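Local coordinates for DNA mismatch repair protein MUTS (Thermus aquaticus, PDB 1EWQ), which takes part in DNA mismatch repair, binding mismatched DNA and acting as an ATP-dependent damage sensor with weak ATPase activity, at residues F249-E254 against G621-I626; R544-D549 against E613-L618; A683-R688 against L705-N710. All coordinates share one frame; numbering follows the deposited sequence.

Interaction 1: F249-E254 against G621-I626. With EDO (1,2-ethanediol), chain G.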
loop_
_atom_site.group_PDB
_atom_site.type_symbol
_atom_site.label_atom_id
_atom_site.label_comp_id
_atom_site.label_asym_id
_atom_site.label_seq_id
_atom_site.Cartn_x
_atom_site.Cartn_y
_atom_site.Cartn_z
ATOM N N PHE C 249 -27.247 -1.271 25.211
ATOM C CA PHE C 249 -27.267 -1.940 23.919
ATOM C C PHE C 249 -26.488 -3.246 23.984
ATOM O O PHE C 249 -25.873 -3.570 24.996
ATOM C CB PHE C 249 -26.641 -1.045 22.841
ATOM C CG PHE C 249 -27.262 0.315 22.747
ATOM C CD1 PHE C 249 -26.716 1.394 23.444
ATOM C CD2 PHE C 249 -28.398 0.520 21.969
ATOM C CE1 PHE C 249 -27.296 2.660 23.366
ATOM C CE2 PHE C 249 -28.982 1.776 21.885
ATOM C CZ PHE C 249 -28.431 2.852 22.586
HETATM N N MSE C 250 -26.520 -4.004 22.899
HETATM C CA MSE C 250 -25.775 -5.251 22.862
HETATM C C MSE C 250 -24.283 -4.943 22.836
HETATM O O MSE C 250 -23.823 -4.096 22.066
HETATM C CB MSE C 250 -26.122 -6.065 21.622
HETATM C CG MSE C 250 -25.328 -7.358 21.529
HETATM SE SE MSE C 250 -25.369 -8.147 19.772
HETATM C CE MSE C 250 -27.041 -9.039 19.871
ATOM N N ARG C 251 -23.532 -5.638 23.676
ATOM C CA ARG C 251 -22.088 -5.465 23.734
ATOM C C ARG C 251 -21.436 -6.196 22.551
ATOM O O ARG C 251 -21.734 -7.370 22.296
ATOM C CB ARG C 251 -21.546 -6.053 25.038
ATOM C CG ARG C 251 -22.098 -5.432 26.316
ATOM C CD ARG C 251 -21.470 -4.077 26.550
ATOM N NE ARG C 251 -21.801 -3.524 27.859
ATOM C CZ ARG C 251 -21.159 -2.500 28.419
ATOM N NH1 ARG C 251 -20.145 -1.909 27.792
ATOM N NH2 ARG C 251 -21.535 -2.072 29.615
ATOM N N LEU C 252 -20.547 -5.500 21.844
ATOM C CA LEU C 252 -19.812 -6.073 20.714
ATOM C C LEU C 252 -18.318 -5.742 20.833
ATOM O O LEU C 252 -17.821 -4.817 20.192
ATOM C CB LEU C 252 -20.347 -5.536 19.385
ATOM C CG LEU C 252 -21.759 -5.961 18.971
ATOM C CD1 LEU C 252 -22.145 -5.219 17.696
ATOM C CD2 LEU C 252 -21.817 -7.460 18.758
ATOM N N PRO C 253 -17.591 -6.490 21.673
ATOM C CA PRO C 253 -16.155 -6.258 21.858
ATOM C C PRO C 253 -15.422 -6.224 20.520
ATOM O O PRO C 253 -15.911 -6.753 19.521
ATOM C CB PRO C 253 -15.719 -7.450 22.710
ATOM C CG PRO C 253 -16.923 -7.727 23.536
ATOM C CD PRO C 253 -18.061 -7.590 22.533
ATOM N N GLU C 254 -14.248 -5.600 20.507
ATOM C CA GLU C 254 -13.445 -5.534 19.296
ATOM C C GLU C 254 -13.141 -6.940 18.768
ATOM O O GLU C 254 -13.219 -7.193 17.566
ATOM C CB GLU C 254 -12.122 -4.807 19.564
ATOM C CG GLU C 254 -11.232 -4.699 18.322
ATOM C CD GLU C 254 -9.917 -3.980 18.598
ATOM O OE1 GLU C 254 -9.917 -3.018 19.406
ATOM O OE2 GLU C 254 -8.893 -4.370 17.989
ATOM N N GLY C 621 -24.991 -9.405 24.746
ATOM C CA GLY C 621 -23.681 -9.286 24.127
ATOM C C GLY C 621 -23.217 -10.577 23.480
ATOM O O GLY C 621 -23.671 -11.666 23.840
ATOM N N ILE C 622 -22.334 -10.461 22.499
ATOM C CA ILE C 622 -21.789 -11.638 21.832
ATOM C C ILE C 622 -20.294 -11.637 22.101
ATOM O O ILE C 622 -19.602 -10.671 21.773
ATOM C CB ILE C 622 -22.029 -11.592 20.325
ATOM C CG1 ILE C 622 -23.532 -11.626 20.037
ATOM C CG2 ILE C 622 -21.313 -12.753 19.658
ATOM C CD1 ILE C 622 -23.887 -11.332 18.590
ATOM N N TYR C 623 -19.803 -12.713 22.712
ATOM C CA TYR C 623 -18.387 -12.827 23.051
ATOM C C TYR C 623 -17.728 -14.015 22.371
ATOM O O TYR C 623 -18.102 -15.162 22.602
ATOM C CB TYR C 623 -18.217 -12.943 24.570
ATOM C CG TYR C 623 -18.903 -11.833 25.330
ATOM C CD1 TYR C 623 -20.120 -12.049 25.988
ATOM C CD2 TYR C 623 -18.355 -10.550 25.362
ATOM C CE1 TYR C 623 -20.778 -11.008 26.666
ATOM C CE2 TYR C 623 -19.005 -9.503 26.029
ATOM C CZ TYR C 623 -20.214 -9.738 26.678
ATOM O OH TYR C 623 -20.846 -8.689 27.320
ATOM N N THR C 624 -16.728 -13.729 21.543
ATOM C CA THR C 624 -16.024 -14.764 20.810
ATOM C C THR C 624 -14.576 -14.968 21.244
ATOM O O THR C 624 -13.924 -14.064 21.779
ATOM C CB THR C 624 -16.011 -14.449 19.292
ATOM O OG1 THR C 624 -15.253 -13.254 19.055
ATOM C CG2 THR C 624 -17.430 -14.250 18.771
ATOM N N ARG C 625 -14.098 -16.180 20.989
ATOM C CA ARG C 625 -12.729 -16.603 21.250
ATOM C C ARG C 625 -12.520 -17.586 20.087
ATOM O O ARG C 625 -12.535 -18.803 20.271
ATOM C CB ARG C 625 -12.627 -17.315 22.608
ATOM C CG ARG C 625 -11.206 -17.423 23.197
ATOM C CD ARG C 625 -10.208 -18.095 22.258
ATOM N NE ARG C 625 -9.734 -17.190 21.209
ATOM C CZ ARG C 625 -9.212 -17.591 20.049
ATOM N NH1 ARG C 625 -9.097 -18.884 19.771
ATOM N NH2 ARG C 625 -8.793 -16.695 19.165
ATOM N N ILE C 626 -12.360 -17.033 18.882
ATOM C CA ILE C 626 -12.212 -17.818 17.651
ATOM C C ILE C 626 -10.972 -17.482 16.833
ATOM O O ILE C 626 -10.610 -16.315 16.693
ATOM C CB ILE C 626 -13.439 -17.611 16.718
ATOM C CG1 ILE C 626 -14.732 -17.984 17.441
ATOM C CG2 ILE C 626 -13.297 -18.463 15.464
ATOM C CD1 ILE C 626 -15.994 -17.498 16.720
HETATM C C1 EDO G . -19.124 -3.503 23.815
HETATM O O1 EDO G . -18.358 -3.911 24.973
HETATM C C2 EDO G . -18.410 -2.403 23.079
HETATM O O2 EDO G . -18.396 -2.703 21.696
#

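Interaction 2: R544-D549 against E613-L618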
loop_
_atom_site.group_PDB
_atom_site.type_symbol
_atom_site.label_atom_id
_atom_site.label_comp_id
_atom_site.label_asym_id
_atom_site.label_seq_id
_atom_site.Cartn_x
_atom_site.Cartn_y
_atom_site.Cartn_z
ATOM N N ARG C 544 -38.345 -13.272 8.828
ATOM C CA ARG C 544 -38.520 -12.485 10.039
ATOM C C ARG C 544 -38.355 -13.366 11.267
ATOM O O ARG C 544 -39.019 -14.400 11.391
ATOM C CB ARG C 544 -39.906 -11.819 10.079
ATOM C CG ARG C 544 -40.159 -11.052 11.377
ATOM C CD ARG C 544 -41.439 -10.229 11.331
ATOM N NE ARG C 544 -41.688 -9.537 12.595
ATOM C CZ ARG C 544 -42.404 -8.424 12.713
ATOM N NH1 ARG C 544 -42.948 -7.866 11.642
ATOM N NH2 ARG C 544 -42.561 -7.859 13.901
ATOM N N PRO C 545 -37.445 -12.979 12.181
ATOM C CA PRO C 545 -37.170 -13.711 13.418
ATOM C C PRO C 545 -38.190 -13.400 14.515
ATOM O O PRO C 545 -38.754 -12.313 14.561
ATOM C CB PRO C 545 -35.777 -13.218 13.796
ATOM C CG PRO C 545 -35.842 -11.783 13.386
ATOM C CD PRO C 545 -36.462 -11.894 12.004
ATOM N N ARG C 546 -38.421 -14.363 15.395
ATOM C CA ARG C 546 -39.348 -14.164 16.494
ATOM C C ARG C 546 -38.498 -14.160 17.759
ATOM O O ARG C 546 -37.508 -14.874 17.843
ATOM C CB ARG C 546 -40.363 -15.300 16.551
ATOM C CG ARG C 546 -41.043 -15.608 15.221
ATOM C CD ARG C 546 -41.815 -14.418 14.672
ATOM N NE ARG C 546 -42.364 -14.699 13.345
ATOM C CZ ARG C 546 -43.062 -13.826 12.620
ATOM N NH1 ARG C 546 -43.303 -12.606 13.090
ATOM N NH2 ARG C 546 -43.518 -14.168 11.420
ATOM N N PHE C 547 -38.883 -13.354 18.740
ATOM C CA PHE C 547 -38.117 -13.274 19.979
ATOM C C PHE C 547 -38.779 -14.016 21.133
ATOM O O PHE C 547 -39.988 -13.928 21.324
ATOM C CB PHE C 547 -37.892 -11.805 20.360
ATOM C CG PHE C 547 -37.184 -11.013 19.300
ATOM C CD1 PHE C 547 -37.876 -10.104 18.514
ATOM C CD2 PHE C 547 -35.829 -11.214 19.062
ATOM C CE1 PHE C 547 -37.225 -9.403 17.500
ATOM C CE2 PHE C 547 -35.163 -10.522 18.054
ATOM C CZ PHE C 547 -35.857 -9.617 17.271
ATOM N N GLY C 548 -37.964 -14.744 21.890
ATOM C CA GLY C 548 -38.432 -15.512 23.033
ATOM C C GLY C 548 -37.216 -15.841 23.887
ATOM O O GLY C 548 -36.190 -15.172 23.762
ATOM N N ASP C 549 -37.291 -16.843 24.756
ATOM C CA ASP C 549 -36.112 -17.165 25.557
ATOM C C ASP C 549 -35.363 -18.364 24.995
ATOM O O ASP C 549 -34.268 -18.702 25.438
ATOM C CB ASP C 549 -36.483 -17.419 27.019
ATOM C CG ASP C 549 -35.315 -17.972 27.824
ATOM O OD1 ASP C 549 -35.074 -19.200 27.741
ATOM O OD2 ASP C 549 -34.628 -17.180 28.519
ATOM N N GLU C 613 -36.586 -20.483 9.594
ATOM C CA GLU C 613 -37.333 -19.970 10.734
ATOM C C GLU C 613 -36.310 -19.675 11.807
ATOM O O GLU C 613 -35.297 -20.362 11.919
ATOM C CB GLU C 613 -38.336 -21.007 11.258
ATOM C CG GLU C 613 -39.235 -20.493 12.395
ATOM C CD GLU C 613 -40.265 -21.522 12.843
ATOM O OE1 GLU C 613 -41.044 -21.240 13.786
ATOM O OE2 GLU C 613 -40.296 -22.622 12.248
ATOM N N ALA C 614 -36.557 -18.643 12.591
ATOM C CA ALA C 614 -35.621 -18.315 13.643
ATOM C C ALA C 614 -36.364 -17.736 14.827
ATOM O O ALA C 614 -37.116 -16.770 14.698
ATOM C CB ALA C 614 -34.566 -17.329 13.128
ATOM N N HIS C 615 -36.179 -18.384 15.973
ATOM C CA HIS C 615 -36.766 -17.956 17.229
ATOM C C HIS C 615 -35.511 -17.577 17.995
ATOM O O HIS C 615 -34.603 -18.394 18.135
ATOM C CB HIS C 615 -37.508 -19.122 17.894
ATOM C CG HIS C 615 -38.847 -19.409 17.278
ATOM N ND1 HIS C 615 -40.001 -18.765 17.670
ATOM C CD2 HIS C 615 -39.207 -20.242 16.271
ATOM C CE1 HIS C 615 -41.013 -19.187 16.933
ATOM N NE2 HIS C 615 -40.559 -20.083 16.076
ATOM N N LEU C 616 -35.448 -16.341 18.477
ATOM C CA LEU C 616 -34.253 -15.873 19.161
ATOM C C LEU C 616 -34.463 -15.084 20.436
ATOM O O LEU C 616 -35.450 -14.365 20.585
ATOM C CB LEU C 616 -33.435 -15.001 18.206
ATOM C CG LEU C 616 -32.994 -15.638 16.888
ATOM C CD1 LEU C 616 -32.627 -14.545 15.900
ATOM C CD2 LEU C 616 -31.824 -16.585 17.132
ATOM N N PRO C 617 -33.534 -15.230 21.392
ATOM C CA PRO C 617 -33.644 -14.484 22.647
ATOM C C PRO C 617 -32.936 -13.138 22.425
ATOM O O PRO C 617 -32.295 -12.927 21.386
ATOM C CB PRO C 617 -32.907 -15.375 23.645
ATOM C CG PRO C 617 -31.830 -15.984 22.811
ATOM C CD PRO C 617 -32.532 -16.309 21.498
ATOM N N LEU C 618 -33.061 -12.221 23.373
ATOM C CA LEU C 618 -32.393 -10.942 23.229
ATOM C C LEU C 618 -31.091 -11.007 24.021
ATOM O O LEU C 618 -31.091 -10.892 25.248
ATOM C CB LEU C 618 -33.294 -9.826 23.736
ATOM C CG LEU C 618 -34.553 -9.660 22.890
ATOM C CD1 LEU C 618 -35.602 -8.823 23.614
ATOM C CD2 LEU C 618 -34.150 -9.036 21.567
HETATM O O HOH W 1 -38.709 -16.893 11.908
#

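Interaction 3: A683-R688 against L705-N710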
loop_
_atom_site.group_PDB
_atom_site.type_symbol
_atom_site.label_atom_id
_atom_site.label_comp_id
_atom_site.label_asym_id
_atom_site.label_seq_id
_atom_site.Cartn_x
_atom_site.Cartn_y
_atom_site.Cartn_z
ATOM N N ALA C 683 -17.771 -23.226 34.330
ATOM C CA ALA C 683 -18.081 -21.857 34.739
ATOM C C ALA C 683 -19.098 -21.231 33.793
ATOM O O ALA C 683 -19.987 -20.509 34.227
ATOM C CB ALA C 683 -16.810 -21.011 34.792
ATOM N N LEU C 684 -18.974 -21.511 32.500
ATOM C CA LEU C 684 -19.923 -20.947 31.550
ATOM C C LEU C 684 -21.267 -21.653 31.696
ATOM O O LEU C 684 -22.317 -21.064 31.450
ATOM C CB LEU C 684 -19.385 -21.053 30.117
ATOM C CG LEU C 684 -18.387 -19.940 29.785
ATOM C CD1 LEU C 684 -17.622 -20.260 28.512
ATOM C CD2 LEU C 684 -19.144 -18.625 29.651
ATOM N N HIS C 685 -21.222 -22.919 32.101
ATOM C CA HIS C 685 -22.447 -23.681 32.325
ATOM C C HIS C 685 -23.152 -23.049 33.539
ATOM O O HIS C 685 -24.349 -22.753 33.486
ATOM C CB HIS C 685 -22.118 -25.148 32.607
ATOM C CG HIS C 685 -23.278 -25.932 33.126
ATOM N ND1 HIS C 685 -24.192 -26.554 32.300
ATOM C CD2 HIS C 685 -23.691 -26.174 34.392
ATOM C CE1 HIS C 685 -25.113 -27.148 33.035
ATOM N NE2 HIS C 685 -24.832 -26.933 34.308
ATOM N N GLU C 686 -22.397 -22.837 34.621
ATOM C CA GLU C 686 -22.923 -22.210 35.837
ATOM C C GLU C 686 -23.456 -20.813 35.497
ATOM O O GLU C 686 -24.487 -20.385 36.012
ATOM C CB GLU C 686 -21.822 -22.039 36.900
ATOM C CG GLU C 686 -21.186 -23.307 37.434
ATOM C CD GLU C 686 -19.930 -23.013 38.276
ATOM O OE1 GLU C 686 -20.032 -22.191 39.223
ATOM O OE2 GLU C 686 -18.849 -23.600 37.995
ATOM N N ARG C 687 -22.725 -20.097 34.645
ATOM C CA ARG C 687 -23.127 -18.750 34.246
ATOM C C ARG C 687 -24.484 -18.764 33.546
ATOM O O ARG C 687 -25.208 -17.774 33.568
ATOM C CB ARG C 687 -22.074 -18.129 33.314
ATOM C CG ARG C 687 -22.269 -16.639 33.045
ATOM C CD ARG C 687 -22.194 -15.846 34.354
ATOM N NE ARG C 687 -20.964 -16.139 35.086
ATOM C CZ ARG C 687 -19.780 -15.593 34.820
ATOM N NH1 ARG C 687 -19.649 -14.706 33.842
ATOM N NH2 ARG C 687 -18.717 -15.947 35.529
ATOM N N ARG C 688 -24.815 -19.898 32.935
ATOM C CA ARG C 688 -26.066 -20.081 32.206
ATOM C C ARG C 688 -26.132 -19.299 30.890
ATOM O O ARG C 688 -27.215 -19.084 30.339
ATOM C CB ARG C 688 -27.278 -19.726 33.078
ATOM C CG ARG C 688 -27.454 -20.620 34.305
ATOM C CD ARG C 688 -28.725 -20.278 35.096
ATOM N NE ARG C 688 -29.891 -21.049 34.649
ATOM C CZ ARG C 688 -30.723 -20.684 33.678
ATOM N NH1 ARG C 688 -30.536 -19.540 33.030
ATOM N NH2 ARG C 688 -31.747 -21.468 33.358
ATOM N N LEU C 705 -22.936 -32.342 33.659
ATOM C CA LEU C 705 -23.587 -31.039 33.676
ATOM C C LEU C 705 -24.984 -31.190 33.087
ATOM O O LEU C 705 -25.155 -31.706 31.984
ATOM C CB LEU C 705 -22.752 -30.030 32.882
ATOM C CG LEU C 705 -21.316 -29.870 33.408
ATOM C CD1 LEU C 705 -20.541 -28.905 32.538
ATOM C CD2 LEU C 705 -21.348 -29.368 34.850
ATOM N N PRO C 706 -26.010 -30.750 33.835
ATOM C CA PRO C 706 -27.413 -30.829 33.422
ATOM C C PRO C 706 -27.800 -30.092 32.148
ATOM O O PRO C 706 -28.688 -30.534 31.423
ATOM C CB PRO C 706 -28.162 -30.311 34.644
ATOM C CG PRO C 706 -27.190 -29.387 35.270
ATOM C CD PRO C 706 -25.897 -30.143 35.170
ATOM N N ARG C 707 -27.141 -28.973 31.875
ATOM C CA ARG C 707 -27.459 -28.203 30.684
ATOM C C ARG C 707 -26.396 -28.345 29.595
ATOM O O ARG C 707 -26.281 -27.495 28.712
ATOM C CB ARG C 707 -27.660 -26.732 31.050
ATOM C CG ARG C 707 -28.857 -26.465 31.960
ATOM C CD ARG C 707 -28.978 -24.974 32.278
ATOM N NE ARG C 707 -27.810 -24.458 33.003
ATOM C CZ ARG C 707 -27.623 -24.580 34.315
ATOM N NH1 ARG C 707 -28.528 -25.196 35.078
ATOM N NH2 ARG C 707 -26.521 -24.095 34.871
ATOM N N LEU C 708 -25.618 -29.422 29.660
ATOM C CA LEU C 708 -24.599 -29.666 28.653
ATOM C C LEU C 708 -25.243 -30.445 27.518
ATOM O O LEU C 708 -25.891 -31.465 27.746
ATOM C CB LEU C 708 -23.430 -30.466 29.239
ATOM C CG LEU C 708 -22.224 -30.784 28.337
ATOM C CD1 LEU C 708 -21.062 -31.308 29.185
ATOM C CD2 LEU C 708 -22.604 -31.822 27.303
ATOM N N LYS C 709 -25.077 -29.951 26.295
ATOM C CA LYS C 709 -25.626 -30.618 25.125
ATOM C C LYS C 709 -24.518 -30.932 24.117
ATOM O O LYS C 709 -23.607 -30.131 23.903
ATOM C CB LYS C 709 -26.697 -29.752 24.452
ATOM C CG LYS C 709 -27.311 -30.420 23.239
ATOM C CD LYS C 709 -28.214 -29.475 22.437
ATOM C CE LYS C 709 -29.488 -29.127 23.188
ATOM N NZ LYS C 709 -30.341 -28.237 22.368
ATOM N N ASN C 710 -24.604 -32.103 23.499
ATOM C CA ASN C 710 -23.622 -32.517 22.518
ATOM C C ASN C 710 -24.118 -32.479 21.073
ATOM O O ASN C 710 -25.237 -32.886 20.764
ATOM C CB ASN C 710 -23.115 -33.927 22.844
ATOM C CG ASN C 710 -22.039 -33.923 23.914
ATOM O OD1 ASN C 710 -20.985 -33.308 23.740
ATOM N ND2 ASN C 710 -22.297 -34.606 25.023
#

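Interaction 1: F249-E254 against G621-I626
M250 and I622 meet through their side-chain ends, and their touch shows how a loop without regular structure can dock on an edge strand of a sheet by matching bumps to hollows. The selenium of M250, here selenomethionine, rests 3.7 Å from CD1 of I622. M250 gets there because its CG stands anti to the backbone N (chi1 178°), which sends the chain over CA of G621, and a bend at chi3 then turns the methyl end. On the way CG passes 3.6 Å from that CA. The bare glycine is the hollow: M250 closes over it, and the backbones of R251 and G621 come within 4.2 Å of each other, CA to CA. A single beta bridge joins these two residues; across the two segments N of I622 bonds to O of R251 (3.2 Å), nearly straight onto the carbonyl, while R251 also bonds to the backbone of D620.

The second bump is P253. Its CG lies 3.7 Å from CD2 and CE2 of Y623, the proline ring set across the tyrosine, while its CD sits on O of I622. Farther along the same side chain, OH of Y623 lies against CB and CG of R251, 3.6 Å from CB; tyrosine and arginine run alongside each other in the same direction. A 1,2-ethanediol, probably from the crystallisation liquor, gives a hydrogen bond to O of L252.

P253 is the N-cap residue of helix 254-259, whose T256 places OG1 in a hydrogen bond with O of I622. Helix 163-173 packs on L252 and P253, helix 638-652 covers Y623, and strand 657-662 pairs with strand 621-625 within the P-loop NTPase sheet.

Interaction 2: R544-D549 against E613-L618
Two short parallel strands, 546-547 and 613-616, pair here at the edge of a four-stranded mixed sheet, with 546-547 outermost. Three backbone bonds set the register: N of R546 to O of A614 (2.8 Å), N of L616 to O of R546, and N of G548 to O of L616. The last meets its carbonyl obliquely, the donor well above the carbonyl plane. Where the pairing begins, a water takes over, giving a hydrogen bond to O of R544 and accepting one from N of A614.

R546 and H615 lie on one face of the sheet, F547 and L616 on the other. On the polar face, CB of R546 packs 3.7 Å from ND1 of H615, and the arginine bends at chi2 (-60°) so that its end leads away. NE2 of H615, meanwhile, donates to OE1 of E613 (2.6 Å) nearly in the imidazole plane, which fixes the ring's rotation; the other carboxylate oxygen forms a salt bridge with R554.

Strand 613-616 falls in the P-loop NTPase region of MutS, and the apolar face packs on helix 589-603, which starts within the predicted ATP-binding loop; its A603 meets P545, F547 and L616. CB of P545 touches CD1 of L616 at 4.0 Å. The F547 ring has O of L616 at its edge, and CD2 of L618 reaches across to CD2 of F547 at 3.7 Å, both side chains packed against helix 299-314.

Interaction 3: A683-R688 against L705-N710
L705 opens a type I beta turn, L705 to L708, that leads into strand 708-716 of the P-loop NTPase sheet, and its side chain lies on one face of the H685 imidazole. H685 belongs to the last turn of helix 670-687, which ends in a Schellman motif at R688. CB of L705 makes a CH-pi contact 3.8 Å from the ring centroid, only 14° off the normal, the leucine and histidine side chains running antiparallel to one another. The histidine reaches the turn because its CG is anti to the backbone N (chi1 168°), swinging the ring outward from the helix.

P706 follows, its ring set crosswise to H685; its CG and CD both come to NE2 of H685, CD at 3.5 Å.

R707 takes the opposite face of the imidazole. A bend at chi3 (-62°) folds its guanidinium back, flat over the ring, with centres 4.0 Å apart and planes almost parallel. H685 is thus sandwiched between an aliphatic carbon and a guanidinium. The helix end is also tied directly to the turn: O of H685 accepts from N of R688 and, through the opposite face of its carbonyl plane, from NH2 of R707 at 2.9 Å, a bond lying in the guanidinium plane. The far face of that guanidinium is met by R688, whose CG approaches NH2 of R707 at 3.6 Å; the two like charges, with NE atoms 4.3 Å apart, would be expected to repel to some degree.

At L708 the strand begins, its side chain packing on L578 and L580 of strand 578-582, while N of L708 bonds back to O of L705 at 3.3 Å and closes the turn.

In the fold
The three contacts each involve the ATPase region, with centres about 19 to 21 Å apart; in interaction 1 the partner is a loop from an earlier part of the chain. Interactions 1 and 3 both reach the six-stranded sheet: 621-625 is an outermost strand, whereas 708-716 lies next to 578-582, the strand leading to the predicted ATP-binding loop. Interaction 2 belongs to the neighbouring four-stranded sheet, and the chain passes from its strand 613-616 into strand 621-625 of interaction 1. Interaction 3 touches neither of the others, its nearest atoms being about 8 Å from interaction 1 and 7 Å from interaction 2. All lie far from the bound DNA, at about 40, 53 and 60 Å by nearest atoms.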